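Local coordinates for nisin biosynthesis protein NisC (Lactococcus lactis subsp. lactis, PDB 2G0D), which catalyses the cyclisation steps of nisin biosynthesis, forming the thioether rings of this lantibiotic with the help of a bound zinc ion, at residues A[133-138]-A[204-209]; A[275-280]-A[322-327]. All coordinates share one frame; numbering follows the deposited sequence.

Interaction 1 of 2, residues A[133-138]-A[204-209]; sequences DYDVIE and LAHGLA
OD2 of Asp-135, whose other oxygen OD1 binds the ring of His-206, is gripped by two backbone NH groups, those of Glu-138 and Gly-139. His-206 gives its ND1 proton to OD1, with 2.7 Å between ND1 of His-206 and OD1 of Asp-135 and an N-H...O angle of 175°. The acceptor lies in the plane of the imidazole, but the proton arrives from above the carboxylate plane, the two planes being turned 49° from each other. The second oxygen faces its own segment: the backbone N of Glu-138 donates to the syn lone pair of OD2 of Asp-135 at 2.9 Å, an Asx motif. Aspartate suits the place because its short side chain can bind the turn and hold the ring at once.

CG1 of Ile-137 meets CE1 of His-206 obliquely at 3.6 Å, while CB of Ala-205 rests on one face of the ring, offset toward the rim. The two segments are joined by Val-136 N, which donates to O of Ala-205 at 3.1 Å. With CG between backbone N and carbonyl carbon (chi1 62°), Tyr-134 brings its OH to 2.6 Å from O of His-206, a weak bond in geometry.

This buried contact links the short helix 131-134 to the start of helix 208-221, where Gly-207 is the N-cap. Asn-201 of strand 200-201 touches both Tyr-134 and His-206, and Leu-208 packs on helix 226-242.

Interaction 2 of 2, residues A[275-280]-A[322-327]; sequences DAWCYG and MICHGY. With ZN (zinc ion), chain B.
Cys-278, Cys-324 and His-325 converge on the zinc ion, whose fourth ligand is water 2. The two sulfurs bind alike, SG of Cys-278 and SG of Cys-324 each 2.3 Å from the zinc; ND1 of His-325 is 2.1 Å from it. Cysteine and histidine provide the soft sulfur and ring nitrogen that zinc accepts readily.

The rotamers differ because the ligands reach the ion from different backbone positions. SG of Cys-278 is tucked between its backbone N and carbonyl carbon (chi1 56°), whereas SG of Cys-324 extends opposite its own N (chi1 -164°). His-325 also turns CG between N and the carbonyl carbon, but at 38°, which presents ND1 to the metal and sets SG of Cys-278 at the ring edge.

Between the metal ligands, Cys-278 N donates to O of Cys-324 at 3.2 Å, tying the two backbones together. Trp-277, whose NE1 bonds to Leu-399 O, swings its indole past the Cys-324 carbonyl, which meets the ring edge in plane; SG of Cys-324 lies 4.2 Å from CZ3 of Trp-277, again at the edge. Small Ala-276 lets its CB approach CB of His-325 to 3.6 Å. Water 1 accepts from Trp-277 N and lies 2.7 Å from O of Ile-323, bridging the two segments.

Both segments are loops running into helices: residues 275-280 lead to helix 281-294, and helix 327-341 follows the loop of the other segment, with Gly-280 and Gly-326 as N-caps. Asp-275 forms a salt bridge with Arg-314 at the end of helix 298-314.

From the N terminus, the chain reaches 133-138, runs through helices 140-147, 156-168 and 189-194, and closes its first loop at 204-209. Interaction 2 opens later, at 275-280, and closes at 322-327 after helices 281-294 and 298-314. The two loops are therefore in series, neither nested nor crossed. They nevertheless meet in space: Ala-205 N probably bonds to Cys-278 O, and Ile-137 and Leu-204 pack against Trp-277. His-206 also touches Tyr-279, so the histidine-aspartate pair of interaction 1 borders the zinc site of interaction 2. Together these turns connect helices of the alpha toroid around its metal centre.

Interaction 1 of 2, residues A[133-138]-A[204-209]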
# COMPACT_ATOMS: atom_id res chain seq x y z
N ASP A 133 -5.70 -2.29 12.84
CA ASP A 133 -7.16 -2.14 12.80
C ASP A 133 -7.62 -1.40 11.54
O ASP A 133 -8.55 -1.83 10.87
CB ASP A 133 -7.70 -1.39 14.03
CG ASP A 133 -7.65 -2.23 15.31
OD1 ASP A 133 -7.80 -3.48 15.26
OD2 ASP A 133 -7.50 -1.61 16.39
N TYR A 134 -6.95 -0.30 11.23
CA TYR A 134 -7.44 0.64 10.22
C TYR A 134 -6.49 0.77 9.02
O TYR A 134 -6.87 1.35 8.00
CB TYR A 134 -7.64 2.03 10.84
CG TYR A 134 -6.35 2.62 11.37
CD1 TYR A 134 -6.01 2.50 12.73
CD2 TYR A 134 -5.45 3.24 10.51
CE1 TYR A 134 -4.81 3.01 13.21
CE2 TYR A 134 -4.24 3.73 10.98
CZ TYR A 134 -3.92 3.62 12.33
OH TYR A 134 -2.72 4.14 12.79
N ASP A 135 -5.26 0.25 9.16
CA ASP A 135 -4.15 0.60 8.26
C ASP A 135 -4.15 -0.10 6.90
O ASP A 135 -5.04 -0.86 6.57
CB ASP A 135 -2.76 0.56 8.98
CG ASP A 135 -2.17 -0.86 9.12
OD1 ASP A 135 -1.13 -1.00 9.84
OD2 ASP A 135 -2.69 -1.82 8.54
N VAL A 136 -3.13 0.19 6.11
CA VAL A 136 -3.04 -0.33 4.75
C VAL A 136 -2.59 -1.80 4.79
O VAL A 136 -3.14 -2.65 4.09
CB VAL A 136 -2.07 0.56 3.90
CG1 VAL A 136 -1.75 -0.11 2.59
CG2 VAL A 136 -2.68 1.95 3.69
N ILE A 137 -1.61 -2.09 5.62
CA ILE A 137 -0.95 -3.40 5.58
C ILE A 137 -1.86 -4.55 6.08
O ILE A 137 -2.07 -5.53 5.37
CB ILE A 137 0.42 -3.34 6.31
CG1 ILE A 137 1.26 -2.17 5.75
CG2 ILE A 137 1.16 -4.70 6.25
CD1 ILE A 137 1.65 -2.29 4.24
N GLU A 138 -2.43 -4.39 7.28
CA GLU A 138 -3.30 -5.41 7.87
C GLU A 138 -4.75 -4.96 8.07
O GLU A 138 -5.62 -5.80 8.29
CB GLU A 138 -2.73 -5.94 9.21
CG GLU A 138 -1.32 -6.53 9.09
CD GLU A 138 -1.22 -7.72 8.14
OE1 GLU A 138 -2.21 -8.45 7.98
OE2 GLU A 138 -0.15 -7.92 7.53
N LEU A 204 2.09 6.47 5.71
CA LEU A 204 1.09 6.00 4.75
C LEU A 204 0.62 4.60 5.09
O LEU A 204 -0.59 4.32 5.12
CB LEU A 204 1.67 6.01 3.33
CG LEU A 204 0.72 5.54 2.21
CD1 LEU A 204 -0.26 6.65 1.94
CD2 LEU A 204 1.45 5.19 0.94
N ALA A 205 1.59 3.72 5.33
CA ALA A 205 1.36 2.29 5.52
C ALA A 205 0.56 1.96 6.79
O ALA A 205 -0.25 1.03 6.80
CB ALA A 205 2.70 1.55 5.54
N HIS A 206 0.79 2.74 7.85
CA HIS A 206 0.25 2.42 9.17
C HIS A 206 -0.50 3.56 9.85
O HIS A 206 -0.95 3.41 11.00
CB HIS A 206 1.38 1.96 10.09
CG HIS A 206 2.11 0.76 9.60
ND1 HIS A 206 1.51 -0.48 9.46
CD2 HIS A 206 3.41 0.58 9.25
CE1 HIS A 206 2.40 -1.36 9.04
NE2 HIS A 206 3.56 -0.74 8.90
N GLY A 207 -0.63 4.69 9.17
CA GLY A 207 -1.11 5.90 9.81
C GLY A 207 -2.11 6.68 8.99
O GLY A 207 -2.84 6.12 8.16
N LEU A 208 -2.11 8.00 9.24
CA LEU A 208 -3.20 8.91 8.86
C LEU A 208 -3.29 9.17 7.36
O LEU A 208 -4.39 9.29 6.80
CB LEU A 208 -3.05 10.23 9.65
CG LEU A 208 -4.26 11.17 9.85
CD1 LEU A 208 -5.32 10.60 10.83
CD2 LEU A 208 -3.82 12.55 10.28
N ALA A 209 -2.14 9.27 6.70
CA ALA A 209 -2.08 9.50 5.26
C ALA A 209 -2.80 8.40 4.50
O ALA A 209 -3.45 8.67 3.48
CB ALA A 209 -0.63 9.58 4.79

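Interaction 2 of 2, residues A[275-280]-A[322-327]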
# COMPACT_ATOMS: atom_id res chain seq x y z
N ASP A 275 12.83 8.87 3.81
CA ASP A 275 11.97 9.04 2.63
C ASP A 275 11.60 7.67 2.12
O ASP A 275 12.45 6.95 1.58
CB ASP A 275 12.65 9.87 1.54
CG ASP A 275 12.82 11.34 1.93
OD1 ASP A 275 11.82 11.96 2.36
OD2 ASP A 275 13.95 11.86 1.78
N ALA A 276 10.34 7.31 2.33
CA ALA A 276 9.83 5.97 2.00
C ALA A 276 8.37 6.03 1.60
O ALA A 276 7.67 7.02 1.84
CB ALA A 276 10.02 4.99 3.19
N TRP A 277 7.92 4.96 0.97
CA TRP A 277 6.50 4.76 0.74
C TRP A 277 5.76 4.58 2.08
O TRP A 277 4.79 5.28 2.35
CB TRP A 277 6.28 3.55 -0.21
CG TRP A 277 4.86 3.10 -0.31
CD1 TRP A 277 3.90 3.58 -1.15
CD2 TRP A 277 4.24 2.04 0.45
NE1 TRP A 277 2.70 2.90 -0.96
CE2 TRP A 277 2.88 1.96 0.02
CE3 TRP A 277 4.69 1.17 1.46
CZ2 TRP A 277 1.98 1.02 0.55
CZ3 TRP A 277 3.79 0.23 1.99
CH2 TRP A 277 2.44 0.17 1.53
N CYS A 278 6.23 3.68 2.93
CA CYS A 278 5.52 3.38 4.17
C CYS A 278 5.43 4.55 5.18
O CYS A 278 4.39 4.74 5.82
CB CYS A 278 6.14 2.16 4.85
SG CYS A 278 7.91 2.28 5.17
N TYR A 279 6.53 5.30 5.33
CA TYR A 279 6.62 6.46 6.20
C TYR A 279 7.39 7.56 5.47
O TYR A 279 8.39 7.30 4.79
CB TYR A 279 7.41 6.12 7.47
CG TYR A 279 6.70 5.30 8.54
CD1 TYR A 279 5.81 5.90 9.43
CD2 TYR A 279 7.01 3.94 8.71
CE1 TYR A 279 5.20 5.14 10.45
CE2 TYR A 279 6.42 3.18 9.71
CZ TYR A 279 5.50 3.79 10.57
OH TYR A 279 4.90 3.04 11.54
N GLY A 280 6.95 8.80 5.63
CA GLY A 280 7.72 9.95 5.14
C GLY A 280 7.15 10.56 3.87
O GLY A 280 6.09 10.13 3.36
N MET A 322 14.31 -1.93 -2.42
CA MET A 322 13.03 -2.58 -2.12
C MET A 322 11.88 -1.59 -2.30
O MET A 322 12.08 -0.36 -2.37
CB MET A 322 12.98 -3.13 -0.69
CG MET A 322 12.48 -2.10 0.31
SD MET A 322 12.38 -2.61 2.00
CE MET A 322 10.67 -2.82 2.31
N ILE A 323 10.66 -2.14 -2.32
CA ILE A 323 9.46 -1.31 -2.42
C ILE A 323 9.15 -0.58 -1.12
O ILE A 323 9.04 0.66 -1.12
CB ILE A 323 8.27 -2.17 -2.89
CG1 ILE A 323 8.44 -2.46 -4.41
CG2 ILE A 323 6.90 -1.46 -2.53
CD1 ILE A 323 7.22 -2.96 -5.06
N CYS A 324 9.04 -1.32 -0.02
CA CYS A 324 8.43 -0.77 1.21
C CYS A 324 9.08 0.51 1.69
O CYS A 324 8.40 1.52 1.86
CB CYS A 324 8.38 -1.79 2.36
SG CYS A 324 7.24 -1.30 3.72
N HIS A 325 10.38 0.46 1.94
CA HIS A 325 11.09 1.66 2.35
C HIS A 325 12.42 1.79 1.60
O HIS A 325 13.41 2.25 2.15
CB HIS A 325 11.29 1.71 3.88
CG HIS A 325 11.59 0.38 4.51
ND1 HIS A 325 10.61 -0.45 5.02
CD2 HIS A 325 12.77 -0.26 4.72
CE1 HIS A 325 11.17 -1.53 5.53
NE2 HIS A 325 12.48 -1.44 5.37
N GLY A 326 12.42 1.38 0.33
CA GLY A 326 13.59 1.52 -0.53
C GLY A 326 13.30 2.35 -1.77
O GLY A 326 12.23 2.94 -1.93
N TYR A 327 14.26 2.37 -2.67
CA TYR A 327 14.21 3.27 -3.80
C TYR A 327 13.19 2.87 -4.91
O TYR A 327 12.66 3.76 -5.60
CB TYR A 327 15.64 3.45 -4.37
CG TYR A 327 15.76 4.68 -5.23
CD1 TYR A 327 15.47 5.94 -4.73
CD2 TYR A 327 16.14 4.58 -6.57
CE1 TYR A 327 15.59 7.09 -5.52
CE2 TYR A 327 16.24 5.72 -7.37
CZ TYR A 327 15.96 6.96 -6.84
OH TYR A 327 16.05 8.08 -7.65
ZN ZN B . 8.54 0.04 5.03
O HOH W 1 9.89 3.20 -0.56
O HOH W 2 7.90 -0.86 6.92